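Local atomic coordinates of uncharacterized hypothetical protein (Bacteroides uniformis, PDB entry 4EIU), a protein that is of unknown function but carries a DUF3823 N-terminal domain that belongs to the transthyretin clan. Residues Arg84-Thr87 and Asp88-Leu92; Asn226-Pro230 and Val231-Thr235. One frame throughout, in Å; residues are numbered along the deposited sequence.

Contact 1 (Arg84-Thr87 and Asp88-Leu92)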
loop_
_atom_site.group_PDB
_atom_site.type_symbol
_atom_site.label_atom_id
_atom_site.label_comp_id
_atom_site.label_asym_id
_atom_site.label_seq_id
_atom_site.Cartn_x
_atom_site.Cartn_y
_atom_site.Cartn_z
ATOM N N ARG A 84 -8.043 15.477 3.128
ATOM C CA ARG A 84 -9.188 15.413 2.227
ATOM C C ARG A 84 -9.709 16.784 1.876
ATOM O O ARG A 84 -10.165 17.521 2.763
ATOM C CB ARG A 84 -10.314 14.572 2.810
ATOM C CG ARG A 84 -9.870 13.156 3.105
ATOM C CD ARG A 84 -10.993 12.267 3.471
ATOM N NE ARG A 84 -11.561 12.478 4.786
ATOM C CZ ARG A 84 -11.170 11.895 5.912
ATOM N NH1 ARG A 84 -10.095 11.116 5.971
ATOM N NH2 ARG A 84 -11.861 12.110 7.017
ATOM N N GLU A 85 -9.637 17.116 0.578
ATOM C CA GLU A 85 -10.251 18.308 0.025
ATOM C C GLU A 85 -11.278 17.959 -1.044
ATOM O O GLU A 85 -11.235 16.894 -1.685
ATOM C CB GLU A 85 -9.219 19.273 -0.529
ATOM C CG GLU A 85 -8.514 18.706 -1.738
ATOM C CD GLU A 85 -7.508 19.618 -2.378
ATOM O OE1 GLU A 85 -6.983 20.594 -1.773
ATOM O OE2 GLU A 85 -7.170 19.270 -3.527
ATOM N N ASN A 86 -12.213 18.869 -1.237
ATOM C CA ASN A 86 -13.319 18.627 -2.149
ATOM C C ASN A 86 -12.890 19.055 -3.573
ATOM O O ASN A 86 -11.802 19.589 -3.751
ATOM C CB ASN A 86 -14.621 19.241 -1.687
ATOM C CG ASN A 86 -14.664 20.756 -1.765
ATOM O OD1 ASN A 86 -13.874 21.392 -2.438
ATOM N ND2 ASN A 86 -15.603 21.346 -1.045
ATOM N N THR A 87 -13.784 18.903 -4.530
ATOM C CA THR A 87 -13.432 19.171 -5.932
ATOM C C THR A 87 -13.277 20.656 -6.217
ATOM O O THR A 87 -12.711 21.008 -7.241
ATOM C CB THR A 87 -14.498 18.603 -6.890
ATOM O OG1 THR A 87 -15.748 19.154 -6.535
ATOM C CG2 THR A 87 -14.583 17.072 -6.790
ATOM N N ASP A 88 -13.810 21.535 -5.354
ATOM C CA ASP A 88 -13.553 22.983 -5.463
ATOM C C ASP A 88 -12.212 23.394 -4.881
ATOM O O ASP A 88 -11.857 24.562 -4.945
ATOM C CB ASP A 88 -14.664 23.800 -4.774
ATOM C CG ASP A 88 -16.017 23.649 -5.444
ATOM O OD1 ASP A 88 -16.080 23.459 -6.659
ATOM O OD2 ASP A 88 -17.031 23.730 -4.745
ATOM N N GLY A 89 -11.498 22.458 -4.299
ATOM C CA GLY A 89 -10.200 22.696 -3.670
ATOM C C GLY A 89 -10.236 22.983 -2.157
ATOM O O GLY A 89 -9.215 23.317 -1.591
ATOM N N THR A 90 -11.424 22.918 -1.540
ATOM C CA THR A 90 -11.595 23.293 -0.142
ATOM C C THR A 90 -11.262 22.148 0.785
ATOM O O THR A 90 -11.786 21.026 0.654
ATOM C CB THR A 90 -13.028 23.768 0.157
ATOM O OG1 THR A 90 -13.372 24.852 -0.705
ATOM C CG2 THR A 90 -13.147 24.239 1.660
ATOM N N LEU A 91 -10.381 22.408 1.722
ATOM C CA LEU A 91 -10.007 21.391 2.689
ATOM C C LEU A 91 -11.146 21.074 3.685
ATOM O O LEU A 91 -11.719 21.965 4.292
ATOM C CB LEU A 91 -8.766 21.827 3.477
ATOM C CG LEU A 91 -7.980 20.790 4.275
ATOM C CD1 LEU A 91 -7.387 19.743 3.346
ATOM C CD2 LEU A 91 -6.898 21.479 5.156
ATOM N N LEU A 92 -11.386 19.785 3.856
ATOM C CA LEU A 92 -12.435 19.223 4.714
ATOM C C LEU A 92 -11.860 18.536 5.959
ATOM O O LEU A 92 -12.401 18.647 7.023
ATOM C CB LEU A 92 -13.258 18.173 3.909
ATOM C CG LEU A 92 -13.881 18.645 2.596
ATOM C CD1 LEU A 92 -14.724 17.456 2.090
ATOM C CD2 LEU A 92 -14.698 19.951 2.827
HETATM O O HOH W 1 -7.428 22.195 0.416
HETATM O O HOH W 2 -15.820 24.320 -1.325
#
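Asn-86 and Thr-90 meet across the end of a beta hairpin whose geometry fits a type I turn with a G1 bulge at Gly-89. Backbone bonds define it: Asn-86 N donates to Thr-90 O (2.9 Å), Gly-89 N closes the turn onto Asn-86 O (2.9 Å), and Leu-92 N reaches Arg-84 O. Glu-85 and Leu-91 form a non-hydrogen-bonded antiparallel pair between the Asn-86/Thr-90 and Arg-84/Leu-92 bonds. Gly-89 has a phi of 94°, where a side chain would press on the preceding carbonyl oxygen. Among side-chain bonds, Asn-86 OD1 turns into the loop and takes Thr-90 N at 3.0 Å, the donor lying above the amide plane, and Asp-88 N adds a weak bond. With chi1 at 71°, CG sits between the backbone N and carbonyl carbon, which brings the amide alongside Thr-90, the two side chains pointing the same way. Water supplies the third group: one molecule donates to Glu-85 OE1 (2.7 Å) and Gly-89 O, while a second accepts from Asn-86 ND2 and bonds Thr-90 OG1 at 2.6 Å. The Asn-86 amide is engaged through both ends, its oxygen by backbone N-H groups and its nitrogen by water, which should fix its rotation.

Contact 2 (Asn226-Pro230 and Val231-Thr235)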
loop_
_atom_site.group_PDB
_atom_site.type_symbol
_atom_site.label_atom_id
_atom_site.label_comp_id
_atom_site.label_asym_id
_atom_site.label_seq_id
_atom_site.Cartn_x
_atom_site.Cartn_y
_atom_site.Cartn_z
ATOM N N ASN A 226 -10.579 0.565 -7.450
ATOM C CA ASN A 226 -10.670 1.574 -8.514
ATOM C C ASN A 226 -10.599 3.015 -7.965
ATOM O O ASN A 226 -11.499 3.834 -8.157
ATOM C CB ASN A 226 -11.964 1.306 -9.306
ATOM C CG ASN A 226 -12.133 2.219 -10.513
ATOM O OD1 ASN A 226 -11.152 2.625 -11.103
ATOM N ND2 ASN A 226 -13.390 2.566 -10.863
ATOM N N TYR A 227 -9.510 3.338 -7.263
ATOM C CA TYR A 227 -9.390 4.592 -6.558
ATOM C C TYR A 227 -7.919 4.971 -6.374
ATOM O O TYR A 227 -7.125 4.173 -5.890
ATOM C CB TYR A 227 -10.045 4.482 -5.165
ATOM C CG TYR A 227 -10.288 5.829 -4.522
ATOM C CD1 TYR A 227 -11.288 6.673 -4.966
ATOM C CD2 TYR A 227 -9.473 6.288 -3.459
ATOM C CE1 TYR A 227 -11.498 7.939 -4.374
ATOM C CE2 TYR A 227 -9.672 7.521 -2.888
ATOM C CZ TYR A 227 -10.678 8.340 -3.336
ATOM O OH TYR A 227 -10.843 9.549 -2.761
ATOM N N ASP A 228 -7.603 6.176 -6.796
ATOM C CA ASP A 228 -6.244 6.673 -6.785
ATOM C C ASP A 228 -5.918 7.513 -5.590
ATOM O O ASP A 228 -6.770 8.262 -5.077
ATOM C CB ASP A 228 -5.892 7.405 -8.105
ATOM C CG ASP A 228 -6.800 8.593 -8.424
ATOM O OD1 ASP A 228 -7.917 8.692 -7.902
ATOM O OD2 ASP A 228 -6.381 9.464 -9.208
ATOM N N THR A 229 -4.660 7.397 -5.159
ATOM C CA THR A 229 -4.142 8.147 -4.015
ATOM C C THR A 229 -2.742 8.637 -4.408
ATOM O O THR A 229 -1.944 7.869 -4.983
ATOM C CB THR A 229 -4.141 7.309 -2.688
ATOM O OG1 THR A 229 -3.416 6.081 -2.843
ATOM C CG2 THR A 229 -5.573 6.975 -2.234
ATOM N N PRO A 230 -2.464 9.933 -4.215
ATOM C CA PRO A 230 -3.405 11.008 -3.876
ATOM C C PRO A 230 -4.442 11.154 -4.980
ATOM O O PRO A 230 -4.197 10.762 -6.148
ATOM C CB PRO A 230 -2.549 12.287 -3.799
ATOM C CG PRO A 230 -1.181 11.898 -4.215
ATOM C CD PRO A 230 -1.068 10.397 -4.282
ATOM N N VAL A 231 -5.585 11.683 -4.587
ATOM C CA VAL A 231 -6.744 11.832 -5.471
ATOM C C VAL A 231 -6.308 12.633 -6.693
ATOM O O VAL A 231 -5.642 13.654 -6.569
ATOM C CB VAL A 231 -7.922 12.448 -4.680
ATOM C CG1 VAL A 231 -9.032 12.933 -5.605
ATOM C CG2 VAL A 231 -8.386 11.342 -3.720
ATOM N N GLY A 232 -6.644 12.136 -7.859
ATOM C CA GLY A 232 -6.320 12.792 -9.126
ATOM C C GLY A 232 -4.959 12.411 -9.670
ATOM O O GLY A 232 -4.610 12.831 -10.790
ATOM N N SER A 233 -4.169 11.638 -8.927
ATOM C CA SER A 233 -2.824 11.280 -9.398
ATOM C C SER A 233 -2.878 10.196 -10.459
ATOM O O SER A 233 -1.938 10.056 -11.206
ATOM C CB SER A 233 -1.906 10.778 -8.285
ATOM O OG SER A 233 -2.422 9.550 -7.715
ATOM N N GLY A 234 -3.953 9.416 -10.529
ATOM C CA GLY A 234 -3.971 8.268 -11.426
ATOM C C GLY A 234 -3.345 7.011 -10.809
ATOM O O GLY A 234 -3.541 5.953 -11.367
ATOM N N THR A 235 -2.627 7.090 -9.668
ATOM C CA THR A 235 -1.998 5.928 -9.069
ATOM C C THR A 235 -2.929 5.171 -8.173
ATOM O O THR A 235 -3.278 5.642 -7.106
ATOM C CB THR A 235 -0.737 6.312 -8.257
ATOM O OG1 THR A 235 0.051 7.197 -9.039
ATOM C CG2 THR A 235 0.082 5.075 -7.902
HETATM O O HOH W 3 -9.592 10.465 -8.151
#
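Asp-228 reaches across the loop 226-235 to Gly-232 and Gly-234, in a bend that combines a cis peptide before Pro-230, a type II beta turn from Pro-230 to Ser-233 and an ST turn at Ser-233. A chi1 of 58° folds the Asp-228 carboxylate back over its own backbone and into the loop. There OD2 takes Gly-234 N on its anti lone pair (2.8 Å) and Gly-232 N in a weak bond, while OD1 accepts from a water at 2.5 Å. With an alanine here the carboxylate is gone, and Gly-234 N and the weakly bound Gly-232 N would probably lose their shared acceptor, leaving the 232-234 backbone freer to move. Ser-233 OG donates to Pro-230 O in the carbonyl plane (2.7 Å), beside the turn bond from Ser-233 N to the same oxygen, and accepts from Thr-235 N with an N-H...O angle of 163°. A backbone hydrogen bond from Thr-229 N to Thr-235 O closes the 229-235 part. Val-231 CG2 lies oblique to the Tyr-227 ring, 3.8 Å from Tyr-227 CZ, while that ring packs edge-to-face with Tyr-159 and Phe-145. Asp-228 O, buried with no polar partner, receives a CA-H...O contact from Val-231 CA at 3.6 Å.

In the fold
Contact 1 closes the hairpin of strands 83-85 and 91-101, at the edge of the N-terminal sheet, whereas contact 2 lies in the loop joining strands 216-225 and 239-247 of the second sheet. Their centres are about 15 Å apart and their nearest atoms about 6 Å, so they do not touch. Met-152 bridges them indirectly, since Arg-84 and Tyr-227 both pack on it. Contact 2 also reaches toward the first sheet, as Thr-229 OG1 bonds Gly-77 O, just beyond strand 69-76. Arg-84 NE and Tyr-227 OH, 8.1 Å apart, each bond a PEG oxygen, probably from the crystallisation liquor; that separation is too wide for one shared oxygen.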